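Local coordinates for porin (Pseudomonas aeruginosa, PDB 3T24), which probably forms a beta-barrel channel in the bacterial outer membrane that lets small carboxylate-bearing solutes through, at residues K178-V183 and D341-S346; W243-D248 and D255-N260; A108-L113 and S144-G149. All blocks are in the same frame, centred on the assembly; numbering follows the deposited sequence.

All three contacts belong to one OprD-family barrel. Contact 2 lies in the barrel wall: it pairs the two strands of a hairpin and is partly buried, with four of its nine touching residues buried. Contacts 1 and 3 are surface contacts, on opposite sides of the chain's centre and about 44 Å apart between centres. Contact 1 joins two loops at the end of the barrel where the hairpin of contact 2 also turns, and those two centres are about 17 Å apart. Chemistry follows place: regular backbone pairing plus a salt bridge in the wall, one lysine-carbonyl bond with aliphatic packing between the loops, and a carboxylate binding a turn in contact 3.

Contact 1 of 3, residues K178-V183 and D341-S346; sequences KRQIVV and DLLTTS
Lys178 and Leu343 lie alongside each other and run in opposing directions, and Gln180 slants across the same leucine; these three side chains join two loops of the OprD-family barrel. Residues 178-183 belong to the long connection between strands 150-161 and 192-200. The loop at 341-346 is the short link between strands 328-341 and 348-361, and both loops are probably on the extracellular side. The short loop is shaped by an Asx turn, in which Asp341 OD1 takes the N-H of Leu343 at 2.7 Å from above the carboxylate plane, and by a gamma turn centred on Leu343, closed by Thr344 N and Leu342 O at 2.7 Å. Leu343 is thereby pushed toward the long loop. Its CD2 branch does most of the touching: it lies 3.9 Å from Lys178 CD and only 3.3 Å from Gln180 CB, a tight fit. CD1 meets Gln180 CB at 3.7 Å. The first torsions of Leu343 (-95°) and Gln180 (133°) both stray from staggered values just where the two side chains press together. The amide end of Gln180 is held outside the pair, NE2 donating to Asp282 O, while OE1 passes 3.7 Å from Leu343 CG. Asp341 is likewise tied down from outside, by a salt bridge from OD2 to Lys307. Lys178 bends at its second torsion (-63°) and then runs out straight, which carries its ammonium group along the backbone of the short loop past Leu343. There NZ donates to Leu342 O at 3.0 Å, tilted modestly from the carbonyl plane. That oxygen serves two donors, Lys178 NZ and Thr344 N reaching it from opposite faces of its plane.

Contact 2 of 3, residues W243-D248 and D255-N260; sequences WARSTD and DNKALN
Arg245 grips Asp255 end-on in a salt bridge, NH1 and NH2 both 2.9 Å from the single oxygen OD1, across an antiparallel beta hairpin of the barrel wall. The guanidinium and carboxylate planes stand 67° apart. Arg245 NH1 also donates to Asn256 O (3.1 Å), from well above the carbonyl plane. Tight packing lies along the backbones: Ala244 with Ala258 and Ser246 with Asn256 are hydrogen-bonded pairs, the straightest bond being Ser246 N to Asn256 O (2.8 Å, 177°). On their face, small side chains are buried. A water lies 2.6 Å from Asn256 OD1, to which it probably donates, and also meets Ser246 OG; from beyond the hairpin, Gln220 bonds Ser246 OG and Thr283 O takes Asn256 ND2.

Looser are Trp243, Leu259 and Lys257 on the other face. Trp243 CD1 touches Leu259 CB at 4.0 Å, Leu259 coming at the edge of the indole, and a bound detergent lies about 8 Å from the tryptophan side chain, consistent with an outward-facing surface. Lys257 passes over the arginine, NZ 3.9 Å above the guanidinium centre. Asp255 probably offsets the two neighbouring positive charges, so the hairpin end is joined electrostatically as well as by backbone bonds.

Contact 3 of 3, residues A108-L113 and S144-G149; sequences ASKSTL and SMEIDG
The carboxylate of Glu146 is the flat group that meets the turn at 108-111, and its two oxygens take the polar partners. Ser111 OG donates to the anti lone pair of OE1 at 2.9 Å, on the side away from OE2. Lys110 N also gives its hydrogen to OE1, a little off the carboxylate plane, and Ser109 OG gives its own to OE2; these last two lengths, 2.5 Å and 2.4 Å, are so short as to be doubtful. Over one face of the carboxylate sits the CB of Lys110, displaced outward and 3.4 Å from OE1. Glu146 reaches the turn because its chain folds at the second torsion (-59°), bringing the acid back beside residues 109-111. Ser109 and Lys110 are the central residues of a type II' beta turn from Ala108 to Ser111, the tight link between barrel strands 96-108 and 111-115, probably at the periplasmic end. Glu146 itself lies in the connection from strand 140-144 to strand 150-161, so the acid ties one interstrand turn to its neighbour. Next to it Ser111 and Ser144, at the ends of paired strands, form a non-hydrogen-bonded antiparallel pair whose hydroxyls face each other: Ser144 OG donates to Ser111 OG at 2.8 Å, continuing the chain of bonds to Glu146. Met145 N donates to Lys110 O at 3.0 Å, from above the carbonyl plane.

Contact 1 of 3, residues K178-V183 and D341-S346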
loop_
_atom_site.group_PDB
_atom_site.type_symbol
_atom_site.label_atom_id
_atom_site.label_comp_id
_atom_site.label_asym_id
_atom_site.label_seq_id
_atom_site.Cartn_x
_atom_site.Cartn_y
_atom_site.Cartn_z
ATOM N N LYS A 178 -8.997 5.494 17.139
ATOM C CA LYS A 178 -10.422 5.700 17.350
ATOM C C LYS A 178 -11.241 5.070 16.214
ATOM O O LYS A 178 -12.306 5.576 15.865
ATOM C CB LYS A 178 -10.708 7.198 17.482
ATOM C CG LYS A 178 -10.003 7.843 18.664
ATOM C CD LYS A 178 -10.498 7.235 19.972
ATOM C CE LYS A 178 -9.877 7.952 21.155
ATOM N NZ LYS A 178 -10.415 7.449 22.422
ATOM N N ARG A 179 -10.714 3.992 15.630
ATOM C CA ARG A 179 -11.404 3.245 14.572
ATOM C C ARG A 179 -12.635 2.608 15.165
ATOM O O ARG A 179 -13.647 2.395 14.490
ATOM C CB ARG A 179 -10.499 2.148 13.966
ATOM C CG ARG A 179 -9.304 2.673 13.188
ATOM C CD ARG A 179 -8.418 1.551 12.618
ATOM N NE ARG A 179 -7.312 2.100 11.815
ATOM C CZ ARG A 179 -6.109 2.322 12.321
ATOM N NH1 ARG A 179 -5.879 2.028 13.588
ATOM N NH2 ARG A 179 -5.142 2.816 11.581
ATOM N N GLN A 180 -12.523 2.271 16.440
ATOM C CA GLN A 180 -13.669 1.793 17.154
ATOM C C GLN A 180 -14.132 0.418 16.591
ATOM O O GLN A 180 -15.295 -0.006 16.694
ATOM C CB GLN A 180 -14.670 2.910 17.041
ATOM C CG GLN A 180 -15.993 2.530 16.672
ATOM C CD GLN A 180 -16.749 2.133 17.860
ATOM O OE1 GLN A 180 -16.178 1.907 18.928
ATOM N NE2 GLN A 180 -18.039 2.016 17.696
ATOM N N ILE A 181 -13.171 -0.285 15.998
ATOM C CA ILE A 181 -13.389 -1.654 15.558
ATOM C C ILE A 181 -13.229 -2.634 16.715
ATOM O O ILE A 181 -12.221 -2.662 17.412
ATOM C CB ILE A 181 -12.444 -2.034 14.433
ATOM C CG1 ILE A 181 -12.840 -1.271 13.167
ATOM C CG2 ILE A 181 -12.468 -3.528 14.229
ATOM C CD1 ILE A 181 -11.781 -1.246 12.136
ATOM N N VAL A 182 -14.257 -3.424 16.934
ATOM C CA VAL A 182 -14.283 -4.299 18.082
ATOM C C VAL A 182 -14.535 -5.717 17.614
ATOM O O VAL A 182 -15.444 -5.989 16.836
ATOM C CB VAL A 182 -15.381 -3.861 19.130
ATOM C CG1 VAL A 182 -15.552 -4.920 20.183
ATOM C CG2 VAL A 182 -14.989 -2.536 19.783
ATOM N N VAL A 183 -13.748 -6.627 18.146
ATOM C CA VAL A 183 -13.690 -7.970 17.626
ATOM C C VAL A 183 -13.751 -8.947 18.789
ATOM O O VAL A 183 -13.249 -8.650 19.882
ATOM C CB VAL A 183 -12.366 -8.089 16.796
ATOM C CG1 VAL A 183 -11.527 -9.277 17.195
ATOM C CG2 VAL A 183 -12.651 -8.033 15.301
ATOM N N ASP A 341 -15.089 10.744 16.311
ATOM C CA ASP A 341 -15.747 10.301 17.513
ATOM C C ASP A 341 -14.702 9.744 18.494
ATOM O O ASP A 341 -13.969 8.791 18.184
ATOM C CB ASP A 341 -16.806 9.251 17.176
ATOM C CG ASP A 341 -17.595 8.811 18.393
ATOM O OD1 ASP A 341 -17.186 9.181 19.514
ATOM O OD2 ASP A 341 -18.605 8.085 18.234
ATOM N N LEU A 342 -14.641 10.342 19.680
ATOM C CA LEU A 342 -13.639 9.970 20.666
ATOM C C LEU A 342 -14.071 8.771 21.483
ATOM O O LEU A 342 -13.271 8.227 22.255
ATOM C CB LEU A 342 -13.290 11.146 21.584
ATOM C CG LEU A 342 -12.637 12.379 20.949
ATOM C CD1 LEU A 342 -12.575 13.503 21.986
ATOM C CD2 LEU A 342 -11.249 12.090 20.385
ATOM N N LEU A 343 -15.332 8.368 21.333
ATOM C CA LEU A 343 -15.750 7.026 21.770
ATOM C C LEU A 343 -16.014 6.921 23.277
ATOM O O LEU A 343 -17.018 6.359 23.705
ATOM C CB LEU A 343 -14.679 5.989 21.358
ATOM C CG LEU A 343 -14.809 5.188 20.042
ATOM C CD1 LEU A 343 -15.556 5.915 18.939
ATOM C CD2 LEU A 343 -13.442 4.694 19.551
ATOM N N THR A 344 -15.102 7.438 24.083
ATOM C CA THR A 344 -15.236 7.305 25.530
ATOM C C THR A 344 -15.335 8.652 26.215
ATOM O O THR A 344 -15.385 8.737 27.435
ATOM C CB THR A 344 -14.036 6.575 26.139
ATOM O OG1 THR A 344 -12.826 7.250 25.755
ATOM C CG2 THR A 344 -14.008 5.138 25.656
ATOM N N THR A 345 -15.334 9.704 25.416
ATOM C CA THR A 345 -15.437 11.055 25.927
ATOM C C THR A 345 -16.087 11.872 24.836
ATOM O O THR A 345 -15.958 11.555 23.638
ATOM C CB THR A 345 -14.061 11.663 26.251
ATOM O OG1 THR A 345 -14.240 12.836 27.036
ATOM C CG2 THR A 345 -13.341 12.073 24.993
ATOM N N SER A 346 -16.796 12.904 25.266
ATOM C CA SER A 346 -17.483 13.848 24.399
ATOM C C SER A 346 -16.480 14.785 23.775
ATOM O O SER A 346 -15.375 14.983 24.301
ATOM C CB SER A 346 -18.466 14.696 25.235
ATOM O OG SER A 346 -19.722 14.049 25.341
#

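Contact 2 of 3, residues W243-D248 and D255-N260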
loop_
_atom_site.group_PDB
_atom_site.type_symbol
_atom_site.label_atom_id
_atom_site.label_comp_id
_atom_site.label_asym_id
_atom_site.label_seq_id
_atom_site.Cartn_x
_atom_site.Cartn_y
_atom_site.Cartn_z
ATOM N N TRP A 243 -15.478 4.491 -3.327
ATOM C CA TRP A 243 -16.507 4.310 -2.316
ATOM C C TRP A 243 -16.555 2.863 -1.883
ATOM O O TRP A 243 -16.634 1.968 -2.708
ATOM C CB TRP A 243 -17.871 4.740 -2.863
ATOM C CG TRP A 243 -18.922 4.728 -1.822
ATOM C CD1 TRP A 243 -19.206 5.724 -0.926
ATOM C CD2 TRP A 243 -19.837 3.666 -1.545
ATOM N NE1 TRP A 243 -20.250 5.349 -0.118
ATOM C CE2 TRP A 243 -20.657 4.092 -0.476
ATOM C CE3 TRP A 243 -20.052 2.403 -2.101
ATOM C CZ2 TRP A 243 -21.666 3.294 0.050
ATOM C CZ3 TRP A 243 -21.050 1.614 -1.583
ATOM C CH2 TRP A 243 -21.847 2.059 -0.514
ATOM N N ALA A 244 -16.490 2.632 -0.579
ATOM C CA ALA A 244 -16.429 1.270 -0.068
ATOM C C ALA A 244 -17.412 1.098 1.071
ATOM O O ALA A 244 -17.497 1.941 1.963
ATOM C CB ALA A 244 -15.024 0.946 0.417
ATOM N N ARG A 245 -18.145 -0.005 1.027
ATOM C CA ARG A 245 -19.046 -0.382 2.095
ATOM C C ARG A 245 -18.437 -1.614 2.761
ATOM O O ARG A 245 -18.150 -2.622 2.094
ATOM C CB ARG A 245 -20.440 -0.679 1.516
ATOM C CG ARG A 245 -21.465 -1.252 2.489
ATOM C CD ARG A 245 -21.510 -0.389 3.723
ATOM N NE ARG A 245 -22.635 -0.670 4.612
ATOM C CZ ARG A 245 -22.580 -0.499 5.928
ATOM N NH1 ARG A 245 -21.454 -0.069 6.485
ATOM N NH2 ARG A 245 -23.635 -0.764 6.688
ATOM N N SER A 246 -18.201 -1.515 4.067
ATOM C CA SER A 246 -17.679 -2.641 4.825
ATOM C C SER A 246 -18.709 -3.004 5.872
ATOM O O SER A 246 -19.355 -2.133 6.438
ATOM C CB SER A 246 -16.344 -2.321 5.502
ATOM O OG SER A 246 -15.440 -1.684 4.624
ATOM N N THR A 247 -18.849 -4.296 6.133
ATOM C CA THR A 247 -19.908 -4.785 6.984
ATOM C C THR A 247 -19.318 -5.953 7.766
ATOM O O THR A 247 -18.324 -6.547 7.347
ATOM C CB THR A 247 -21.089 -5.209 6.098
ATOM O OG1 THR A 247 -22.288 -4.633 6.600
ATOM C CG2 THR A 247 -21.230 -6.719 6.012
ATOM N N ASP A 248 -19.890 -6.288 8.910
ATOM C CA ASP A 248 -19.260 -7.311 9.733
ATOM C C ASP A 248 -19.544 -8.732 9.221
ATOM O O ASP A 248 -20.432 -8.931 8.407
ATOM C CB ASP A 248 -19.726 -7.168 11.176
ATOM C CG ASP A 248 -21.081 -7.747 11.380
ATOM O OD1 ASP A 248 -21.151 -8.973 11.628
ATOM O OD2 ASP A 248 -22.065 -6.983 11.268
ATOM N N ASP A 255 -18.690 -1.681 10.561
ATOM C CA ASP A 255 -19.823 -1.044 9.895
ATOM C C ASP A 255 -19.370 0.317 9.369
ATOM O O ASP A 255 -19.310 1.304 10.118
ATOM C CB ASP A 255 -20.986 -0.882 10.867
ATOM C CG ASP A 255 -22.029 0.092 10.359
ATOM O OD1 ASP A 255 -22.407 -0.028 9.172
ATOM O OD2 ASP A 255 -22.443 0.992 11.134
ATOM N N ASN A 256 -19.016 0.367 8.090
ATOM C CA ASN A 256 -18.333 1.539 7.577
ATOM C C ASN A 256 -18.641 1.830 6.130
ATOM O O ASN A 256 -18.735 0.922 5.295
ATOM C CB ASN A 256 -16.810 1.373 7.767
ATOM C CG ASN A 256 -15.994 2.485 7.094
ATOM O OD1 ASN A 256 -15.439 2.307 6.000
ATOM N ND2 ASN A 256 -15.883 3.613 7.768
ATOM N N LYS A 257 -18.783 3.110 5.839
ATOM C CA LYS A 257 -18.768 3.563 4.463
ATOM C C LYS A 257 -17.620 4.552 4.328
ATOM O O LYS A 257 -17.407 5.397 5.198
ATOM C CB LYS A 257 -20.104 4.198 4.078
ATOM C CG LYS A 257 -21.299 3.415 4.576
ATOM C CD LYS A 257 -22.616 3.970 4.036
ATOM C CE LYS A 257 -23.811 3.156 4.520
ATOM N NZ LYS A 257 -23.961 3.195 6.009
ATOM N N ALA A 258 -16.866 4.435 3.249
ATOM C CA ALA A 258 -15.703 5.274 3.065
ATOM C C ALA A 258 -15.775 5.939 1.712
ATOM O O ALA A 258 -15.490 5.311 0.697
ATOM C CB ALA A 258 -14.436 4.445 3.171
ATOM N N LEU A 259 -16.157 7.209 1.693
ATOM C CA LEU A 259 -16.109 7.973 0.460
ATOM C C LEU A 259 -14.780 8.703 0.441
ATOM O O LEU A 259 -14.424 9.397 1.393
ATOM C CB LEU A 259 -17.272 8.955 0.372
ATOM C CG LEU A 259 -17.351 9.868 -0.859
ATOM C CD1 LEU A 259 -17.340 9.092 -2.186
ATOM C CD2 LEU A 259 -18.567 10.827 -0.784
ATOM N N ASN A 260 -14.033 8.518 -0.634
ATOM C CA ASN A 260 -12.743 9.173 -0.757
ATOM C C ASN A 260 -12.377 9.381 -2.217
ATOM O O ASN A 260 -12.496 8.479 -3.035
ATOM C CB ASN A 260 -11.638 8.440 0.040
ATOM C CG ASN A 260 -11.380 7.028 -0.452
ATOM O OD1 ASN A 260 -10.280 6.717 -0.892
ATOM N ND2 ASN A 260 -12.380 6.157 -0.346
HETATM O O HOH W 1 -15.885 0.726 4.020
#

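Contact 3 of 3, residues A108-L113 and S144-G149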
loop_
_atom_site.group_PDB
_atom_site.type_symbol
_atom_site.label_atom_id
_atom_site.label_comp_id
_atom_site.label_asym_id
_atom_site.label_seq_id
_atom_site.Cartn_x
_atom_site.Cartn_y
_atom_site.Cartn_z
ATOM N N ALA A 108 -3.015 -19.909 -19.228
ATOM C CA ALA A 108 -3.654 -20.285 -20.486
ATOM C C ALA A 108 -4.276 -19.051 -21.125
ATOM O O ALA A 108 -4.958 -18.270 -20.463
ATOM C CB ALA A 108 -4.706 -21.349 -20.262
ATOM N N SER A 109 -4.044 -18.889 -22.419
ATOM C CA SER A 109 -4.500 -17.716 -23.156
ATOM C C SER A 109 -4.090 -16.439 -22.405
ATOM O O SER A 109 -2.910 -16.111 -22.381
ATOM C CB SER A 109 -6.003 -17.796 -23.446
ATOM O OG SER A 109 -6.457 -16.640 -24.145
ATOM N N LYS A 110 -5.033 -15.728 -21.784
ATOM C CA LYS A 110 -4.677 -14.504 -21.057
ATOM C C LYS A 110 -5.102 -14.547 -19.594
ATOM O O LYS A 110 -5.381 -13.532 -18.975
ATOM C CB LYS A 110 -5.237 -13.274 -21.758
ATOM C CG LYS A 110 -4.751 -13.138 -23.180
ATOM C CD LYS A 110 -5.653 -12.233 -23.999
ATOM C CE LYS A 110 -5.402 -12.452 -25.483
ATOM N NZ LYS A 110 -6.523 -11.957 -26.341
ATOM N N SER A 111 -5.146 -15.752 -19.063
ATOM C CA SER A 111 -5.542 -16.003 -17.706
ATOM C C SER A 111 -4.388 -16.685 -17.003
ATOM O O SER A 111 -3.780 -17.598 -17.546
ATOM C CB SER A 111 -6.782 -16.893 -17.682
ATOM O OG SER A 111 -7.837 -16.257 -18.360
ATOM N N THR A 112 -4.099 -16.232 -15.794
ATOM C CA THR A 112 -2.925 -16.669 -15.049
ATOM C C THR A 112 -3.360 -17.043 -13.637
ATOM O O THR A 112 -4.032 -16.261 -12.961
ATOM C CB THR A 112 -1.858 -15.544 -15.002
ATOM O OG1 THR A 112 -1.604 -15.081 -16.331
ATOM C CG2 THR A 112 -0.546 -16.035 -14.427
ATOM N N LEU A 113 -3.013 -18.256 -13.218
ATOM C CA LEU A 113 -3.262 -18.715 -11.858
ATOM C C LEU A 113 -1.917 -18.837 -11.119
ATOM O O LEU A 113 -0.963 -19.417 -11.646
ATOM C CB LEU A 113 -3.982 -20.061 -11.873
ATOM C CG LEU A 113 -4.061 -20.798 -10.535
ATOM C CD1 LEU A 113 -4.994 -20.039 -9.553
ATOM C CD2 LEU A 113 -4.493 -22.276 -10.680
ATOM N N SER A 144 -7.327 -12.504 -14.998
ATOM C CA SER A 144 -7.883 -12.891 -16.293
ATOM C C SER A 144 -8.125 -11.664 -17.162
ATOM O O SER A 144 -8.771 -10.713 -16.739
ATOM C CB SER A 144 -9.201 -13.643 -16.085
ATOM O OG SER A 144 -9.607 -14.323 -17.255
ATOM N N MET A 145 -7.622 -11.698 -18.392
ATOM C CA MET A 145 -7.839 -10.594 -19.307
ATOM C C MET A 145 -8.296 -11.075 -20.680
ATOM O O MET A 145 -7.884 -10.535 -21.709
ATOM C CB MET A 145 -6.563 -9.761 -19.408
ATOM C CG MET A 145 -6.162 -9.153 -18.069
ATOM S SD MET A 145 -4.508 -8.435 -18.005
ATOM C CE MET A 145 -4.539 -7.731 -16.358
ATOM N N GLU A 146 -9.140 -12.101 -20.705
ATOM C CA GLU A 146 -9.542 -12.678 -22.000
ATOM C C GLU A 146 -10.270 -11.673 -22.890
ATOM O O GLU A 146 -10.174 -11.725 -24.117
ATOM C CB GLU A 146 -10.391 -13.939 -21.826
ATOM C CG GLU A 146 -9.666 -15.093 -21.157
ATOM C CD GLU A 146 -8.416 -15.548 -21.904
ATOM O OE1 GLU A 146 -7.424 -15.877 -21.217
ATOM O OE2 GLU A 146 -8.431 -15.609 -23.163
ATOM N N ILE A 147 -10.988 -10.749 -22.260
ATOM C CA ILE A 147 -11.800 -9.782 -22.981
ATOM C C ILE A 147 -11.196 -8.380 -22.959
ATOM O O ILE A 147 -10.909 -7.835 -21.889
ATOM C CB ILE A 147 -13.236 -9.771 -22.424
ATOM C CG1 ILE A 147 -13.905 -11.113 -22.729
ATOM C CG2 ILE A 147 -14.040 -8.594 -22.987
ATOM C CD1 ILE A 147 -15.228 -11.303 -22.049
ATOM N N ASP A 148 -11.026 -7.807 -24.152
ATOM C CA ASP A 148 -10.432 -6.486 -24.326
ATOM C C ASP A 148 -10.982 -5.494 -23.310
ATOM O O ASP A 148 -12.172 -5.227 -23.293
ATOM C CB ASP A 148 -10.711 -5.946 -25.734
ATOM C CG ASP A 148 -9.938 -6.687 -26.818
ATOM O OD1 ASP A 148 -8.969 -7.410 -26.489
ATOM O OD2 ASP A 148 -10.292 -6.534 -28.013
ATOM N N GLY A 149 -10.103 -4.957 -22.474
ATOM C CA GLY A 149 -10.457 -3.911 -21.539
ATOM C C GLY A 149 -10.984 -4.423 -20.221
ATOM O O GLY A 149 -11.129 -3.654 -19.271
#